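Replicative DNA helicase (Mycobacterium tuberculosis, PDB 2R5U) probably unwinds double-stranded DNA ahead of the replisome as a homohexameric, ATP-driven 5'-3' helicase, of which this chain is the N-terminal domain. Local coordinates at residues 26-38 against 125-137. Numbering follows the deposited sequence.
Sequences QPPQDLAAEQSVL and IVAEKALLRRLVE
Arg133 NH1 donates to Pro28 O at 2.8 Å, an almost straight bond (162° at the hydrogen) in which the carbonyl oxygen lies at the edge of the guanidinium, near its plane. With CG and CD of the arginine already alongside that oxygen, an eclipsed third torsion (chi3 -6°) turns the guanidinium back onto it. Its NH2 is bonded to Asp59 O, and two backbone carbonyls thereby fix the rotation of the guanidinium.

The prolines press on the chain of this arginine: Pro27 CB lies 3.5 Å from Arg133 CD, and the ring of Pro28 slides along the arginine stem while crossing Leu132 at about a right angle. Gln29 NE2 reaches back to Pro27 O (3.0 Å), which lies in the plane of the Gln29 amide. Lys129, bent at chi2, lays its methylenes along the Gln29 backbone, and a water accepts from both Lys129 NZ and Gln29 N.

Farther on, Asp30 is the N-cap of the next helix, its OD1 taking Ala33 N from above the carboxylate plane. Ile125 CG2 rests against Asp30 CB and Ala33 CB, 3.7 Å from the latter, and Val126 CG2 meets the first turn at Glu34 N (3.7 Å). Glu34 CG packs across the same methyl, its carboxylate held by His65 ND1 and Tyr61 N.

In this all-helical N-terminal domain of the DnaB hexameric ring, the extended residues 27-30 and the N-capped start of helix 31-43 thus lie across the long helix 119-147. The axes of 31-38 and 125-137 approach to 9.5 Å, with 133° between their N-to-C directions; helix 63-77 lies beside Leu31 and Leu38, and Gly146 of a second subunit against Pro28 and Leu132.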
loop_
_atom_site.group_PDB
_atom_site.type_symbol
_atom_site.label_atom_id
_atom_site.label_comp_id
_atom_site.label_asym_id
_atom_site.label_seq_id
_atom_site.Cartn_x
_atom_site.Cartn_y
_atom_site.Cartn_z
ATOM N N GLN B 26 -27.768 -0.151 -21.217
ATOM C CA GLN B 26 -26.666 0.869 -21.259
ATOM C C GLN B 26 -27.107 2.207 -20.667
ATOM O O GLN B 26 -28.260 2.613 -20.839
ATOM C CB GLN B 26 -26.138 1.053 -22.689
ATOM C CG GLN B 26 -25.504 -0.206 -23.284
ATOM C CD GLN B 26 -24.081 -0.412 -22.822
ATOM O OE1 GLN B 26 -23.826 -1.046 -21.787
ATOM N NE2 GLN B 26 -23.139 0.141 -23.574
ATOM N N PRO B 27 -26.189 2.893 -19.959
ATOM C CA PRO B 27 -26.516 4.128 -19.239
ATOM C C PRO B 27 -27.050 5.208 -20.184
ATOM O O PRO B 27 -26.666 5.215 -21.348
ATOM C CB PRO B 27 -25.170 4.542 -18.646
ATOM C CG PRO B 27 -24.374 3.267 -18.570
ATOM C CD PRO B 27 -24.771 2.525 -19.789
ATOM N N PRO B 28 -27.967 6.081 -19.699
ATOM C CA PRO B 28 -28.479 7.204 -20.494
ATOM C C PRO B 28 -27.334 8.012 -21.129
ATOM O O PRO B 28 -26.398 8.395 -20.426
ATOM C CB PRO B 28 -29.229 8.047 -19.465
ATOM C CG PRO B 28 -29.699 7.029 -18.425
ATOM C CD PRO B 28 -28.597 6.010 -18.362
ATOM N N GLN B 29 -27.403 8.227 -22.444
ATOM C CA GLN B 29 -26.297 8.853 -23.190
ATOM C C GLN B 29 -26.755 9.352 -24.558
ATOM O O GLN B 29 -27.774 8.908 -25.079
ATOM C CB GLN B 29 -25.134 7.855 -23.358
ATOM C CG GLN B 29 -25.483 6.642 -24.249
ATOM C CD GLN B 29 -24.406 5.583 -24.284
ATOM O OE1 GLN B 29 -23.594 5.544 -25.207
ATOM N NE2 GLN B 29 -24.389 4.715 -23.282
ATOM N N ASP B 30 -25.999 10.275 -25.147
ATOM C CA ASP B 30 -26.190 10.627 -26.558
ATOM C C ASP B 30 -24.815 10.940 -27.139
ATOM O O ASP B 30 -24.325 12.065 -27.001
ATOM C CB ASP B 30 -27.165 11.802 -26.738
ATOM C CG ASP B 30 -27.619 11.986 -28.195
ATOM O OD1 ASP B 30 -26.823 11.762 -29.127
ATOM O OD2 ASP B 30 -28.785 12.367 -28.424
ATOM N N LEU B 31 -24.183 9.925 -27.732
ATOM C CA LEU B 31 -22.848 10.074 -28.301
ATOM C C LEU B 31 -22.813 11.068 -29.455
ATOM O O LEU B 31 -21.854 11.817 -29.576
ATOM C CB LEU B 31 -22.260 8.722 -28.731
ATOM C CG LEU B 31 -21.240 7.954 -27.870
ATOM C CD1 LEU B 31 -19.867 8.498 -28.091
ATOM C CD2 LEU B 31 -21.558 7.968 -26.377
ATOM N N ALA B 32 -23.850 11.072 -30.291
ATOM C CA ALA B 32 -23.936 11.999 -31.399
ATOM C C ALA B 32 -23.941 13.435 -30.868
ATOM O O ALA B 32 -23.230 14.287 -31.389
ATOM C CB ALA B 32 -25.187 11.735 -32.226
ATOM N N ALA B 33 -24.755 13.696 -29.842
ATOM C CA ALA B 33 -24.823 15.045 -29.262
ATOM C C ALA B 33 -23.492 15.456 -28.591
ATOM O O ALA B 33 -23.082 16.622 -28.669
ATOM C CB ALA B 33 -26.000 15.178 -28.326
ATOM N N GLU B 34 -22.798 14.498 -27.976
ATOM C CA GLU B 34 -21.449 14.773 -27.430
ATOM C C GLU B 34 -20.467 15.228 -28.517
ATOM O O GLU B 34 -19.666 16.141 -28.301
ATOM C CB GLU B 34 -20.855 13.560 -26.702
ATOM C CG GLU B 34 -21.596 13.207 -25.387
ATOM C CD GLU B 34 -20.970 12.098 -24.550
ATOM O OE1 GLU B 34 -19.829 11.641 -24.807
ATOM O OE2 GLU B 34 -21.646 11.702 -23.569
ATOM N N GLN B 35 -20.495 14.537 -29.648
ATOM C CA GLN B 35 -19.623 14.857 -30.794
ATOM C C GLN B 35 -19.897 16.259 -31.314
ATOM O O GLN B 35 -18.974 17.036 -31.494
ATOM C CB GLN B 35 -19.783 13.801 -31.897
ATOM C CG GLN B 35 -19.169 12.451 -31.544
ATOM C CD GLN B 35 -19.590 11.338 -32.494
ATOM O OE1 GLN B 35 -20.581 11.448 -33.221
ATOM N NE2 GLN B 35 -18.858 10.254 -32.470
ATOM N N SER B 36 -21.168 16.580 -31.507
ATOM C CA SER B 36 -21.611 17.895 -31.984
ATOM C C SER B 36 -21.218 19.051 -31.044
ATOM O O SER B 36 -20.810 20.133 -31.505
ATOM C CB SER B 36 -23.128 17.899 -32.200
ATOM O OG SER B 36 -23.508 17.003 -33.246
ATOM N N VAL B 37 -21.354 18.821 -29.731
ATOM C CA VAL B 37 -20.883 19.782 -28.718
ATOM C C VAL B 37 -19.393 20.075 -28.860
ATOM O O VAL B 37 -18.976 21.248 -28.871
ATOM C CB VAL B 37 -21.157 19.328 -27.272
ATOM C CG1 VAL B 37 -20.387 20.215 -26.285
ATOM C CG2 VAL B 37 -22.600 19.438 -26.965
ATOM N N LEU B 38 -18.596 19.015 -28.963
ATOM C CA LEU B 38 -17.151 19.163 -29.044
ATOM C C LEU B 38 -16.728 19.833 -30.362
ATOM O O LEU B 38 -15.832 20.654 -30.367
ATOM C CB LEU B 38 -16.445 17.821 -28.846
ATOM C CG LEU B 38 -16.569 17.202 -27.442
ATOM C CD1 LEU B 38 -15.957 15.813 -27.435
ATOM C CD2 LEU B 38 -15.927 18.096 -26.365
ATOM N N ILE B 125 -28.868 18.496 -24.399
ATOM C CA ILE B 125 -29.087 17.059 -24.542
ATOM C C ILE B 125 -28.098 16.312 -23.658
ATOM O O ILE B 125 -28.491 15.447 -22.875
ATOM C CB ILE B 125 -28.933 16.567 -26.013
ATOM C CG1 ILE B 125 -30.046 17.121 -26.928
ATOM C CG2 ILE B 125 -28.876 15.037 -26.060
ATOM C CD1 ILE B 125 -31.446 16.591 -26.616
ATOM N N VAL B 126 -26.820 16.663 -23.777
ATOM C CA VAL B 126 -25.758 16.020 -23.008
ATOM C C VAL B 126 -26.006 16.180 -21.499
ATOM O O VAL B 126 -25.793 15.249 -20.744
ATOM C CB VAL B 126 -24.335 16.513 -23.417
ATOM C CG1 VAL B 126 -23.272 15.884 -22.537
ATOM C CG2 VAL B 126 -24.033 16.171 -24.892
ATOM N N ALA B 127 -26.447 17.366 -21.092
ATOM C CA ALA B 127 -26.767 17.676 -19.690
ATOM C C ALA B 127 -27.951 16.855 -19.148
ATOM O O ALA B 127 -27.899 16.357 -18.025
ATOM C CB ALA B 127 -27.040 19.160 -19.541
ATOM N N GLU B 128 -29.010 16.736 -19.943
ATOM C CA GLU B 128 -30.158 15.914 -19.607
ATOM C C GLU B 128 -29.768 14.455 -19.400
ATOM O O GLU B 128 -30.151 13.843 -18.399
ATOM C CB GLU B 128 -31.240 16.019 -20.674
ATOM C CG GLU B 128 -32.542 16.565 -20.145
ATOM C CD GLU B 128 -33.682 16.438 -21.128
ATOM O OE1 GLU B 128 -33.732 15.424 -21.868
ATOM O OE2 GLU B 128 -34.534 17.359 -21.156
ATOM N N LYS B 129 -28.982 13.913 -20.333
ATOM C CA LYS B 129 -28.505 12.540 -20.245
ATOM C C LYS B 129 -27.572 12.339 -19.052
ATOM O O LYS B 129 -27.604 11.277 -18.389
ATOM C CB LYS B 129 -27.838 12.121 -21.567
ATOM C CG LYS B 129 -28.780 12.193 -22.774
ATOM C CD LYS B 129 -29.889 11.149 -22.749
ATOM C CE LYS B 129 -30.809 11.301 -23.955
ATOM N NZ LYS B 129 -31.870 10.242 -23.975
ATOM N N ALA B 130 -26.760 13.356 -18.755
ATOM C CA ALA B 130 -25.900 13.314 -17.590
ATOM C C ALA B 130 -26.753 13.289 -16.310
ATOM O O ALA B 130 -26.491 12.477 -15.432
ATOM C CB ALA B 130 -24.934 14.471 -17.569
ATOM N N LEU B 131 -27.766 14.156 -16.229
ATOM C CA LEU B 131 -28.704 14.162 -15.079
ATOM C C LEU B 131 -29.273 12.766 -14.819
ATOM O O LEU B 131 -29.128 12.220 -13.716
ATOM C CB LEU B 131 -29.829 15.183 -15.266
ATOM C CG LEU B 131 -30.688 15.539 -14.036
ATOM C CD1 LEU B 131 -29.801 15.776 -12.804
ATOM C CD2 LEU B 131 -31.533 16.767 -14.303
ATOM N N LEU B 132 -29.869 12.185 -15.855
ATOM C CA LEU B 132 -30.418 10.839 -15.810
ATOM C C LEU B 132 -29.422 9.730 -15.448
ATOM O O LEU B 132 -29.751 8.841 -14.640
ATOM C CB LEU B 132 -31.145 10.523 -17.114
ATOM C CG LEU B 132 -32.349 11.405 -17.435
ATOM C CD1 LEU B 132 -32.794 11.171 -18.870
ATOM C CD2 LEU B 132 -33.503 11.132 -16.448
ATOM N N ARG B 133 -28.216 9.778 -16.016
ATOM C CA ARG B 133 -27.149 8.852 -15.637
ATOM C C ARG B 133 -26.750 8.954 -14.179
ATOM O O ARG B 133 -26.518 7.935 -13.539
ATOM C CB ARG B 133 -25.881 9.028 -16.489
ATOM C CG ARG B 133 -25.539 7.825 -17.308
ATOM C CD ARG B 133 -24.149 7.828 -17.985
ATOM N NE ARG B 133 -23.356 9.062 -17.884
ATOM C CZ ARG B 133 -23.546 10.186 -18.587
ATOM N NH1 ARG B 133 -24.537 10.308 -19.467
ATOM N NH2 ARG B 133 -22.726 11.211 -18.385
ATOM N N ARG B 134 -26.622 10.176 -13.672
ATOM C CA ARG B 134 -26.278 10.380 -12.266
ATOM C C ARG B 134 -27.365 9.868 -11.324
ATOM O O ARG B 134 -27.068 9.434 -10.208
ATOM C CB ARG B 134 -25.943 11.846 -11.982
ATOM C CG ARG B 134 -24.482 12.137 -12.280
ATOM C CD ARG B 134 -24.125 13.607 -12.300
ATOM N NE ARG B 134 -22.827 13.784 -12.964
ATOM C CZ ARG B 134 -22.145 14.925 -13.029
ATOM N NH1 ARG B 134 -22.621 16.030 -12.460
ATOM N NH2 ARG B 134 -20.978 14.959 -13.661
ATOM N N LEU B 135 -28.604 9.902 -11.798
ATOM C CA LEU B 135 -29.749 9.364 -11.072
ATOM C C LEU B 135 -29.681 7.837 -11.003
ATOM O O LEU B 135 -29.769 7.263 -9.920
ATOM C CB LEU B 135 -31.039 9.838 -11.724
ATOM C CG LEU B 135 -32.295 10.009 -10.878
ATOM C CD1 LEU B 135 -32.010 10.726 -9.555
ATOM C CD2 LEU B 135 -33.309 10.765 -11.689
ATOM N N VAL B 136 -29.496 7.190 -12.154
ATOM C CA VAL B 136 -29.202 5.758 -12.205
ATOM C C VAL B 136 -28.040 5.375 -11.278
ATOM O O VAL B 136 -28.175 4.463 -10.448
ATOM C CB VAL B 136 -28.930 5.284 -13.656
ATOM C CG1 VAL B 136 -28.357 3.873 -13.673
ATOM C CG2 VAL B 136 -30.193 5.349 -14.475
ATOM N N GLU B 137 -26.914 6.076 -11.390
ATOM C CA GLU B 137 -25.743 5.792 -10.546
ATOM C C GLU B 137 -25.983 6.012 -9.045
ATOM O O GLU B 137 -25.507 5.227 -8.207
ATOM C CB GLU B 137 -24.523 6.598 -11.003
ATOM C CG GLU B 137 -23.969 6.158 -12.367
ATOM C CD GLU B 137 -22.915 7.109 -12.927
ATOM O OE1 GLU B 137 -22.644 8.160 -12.300
ATOM O OE2 GLU B 137 -22.365 6.807 -14.013
HETATM O O HOH W 1 -30.332 7.398 -23.695
#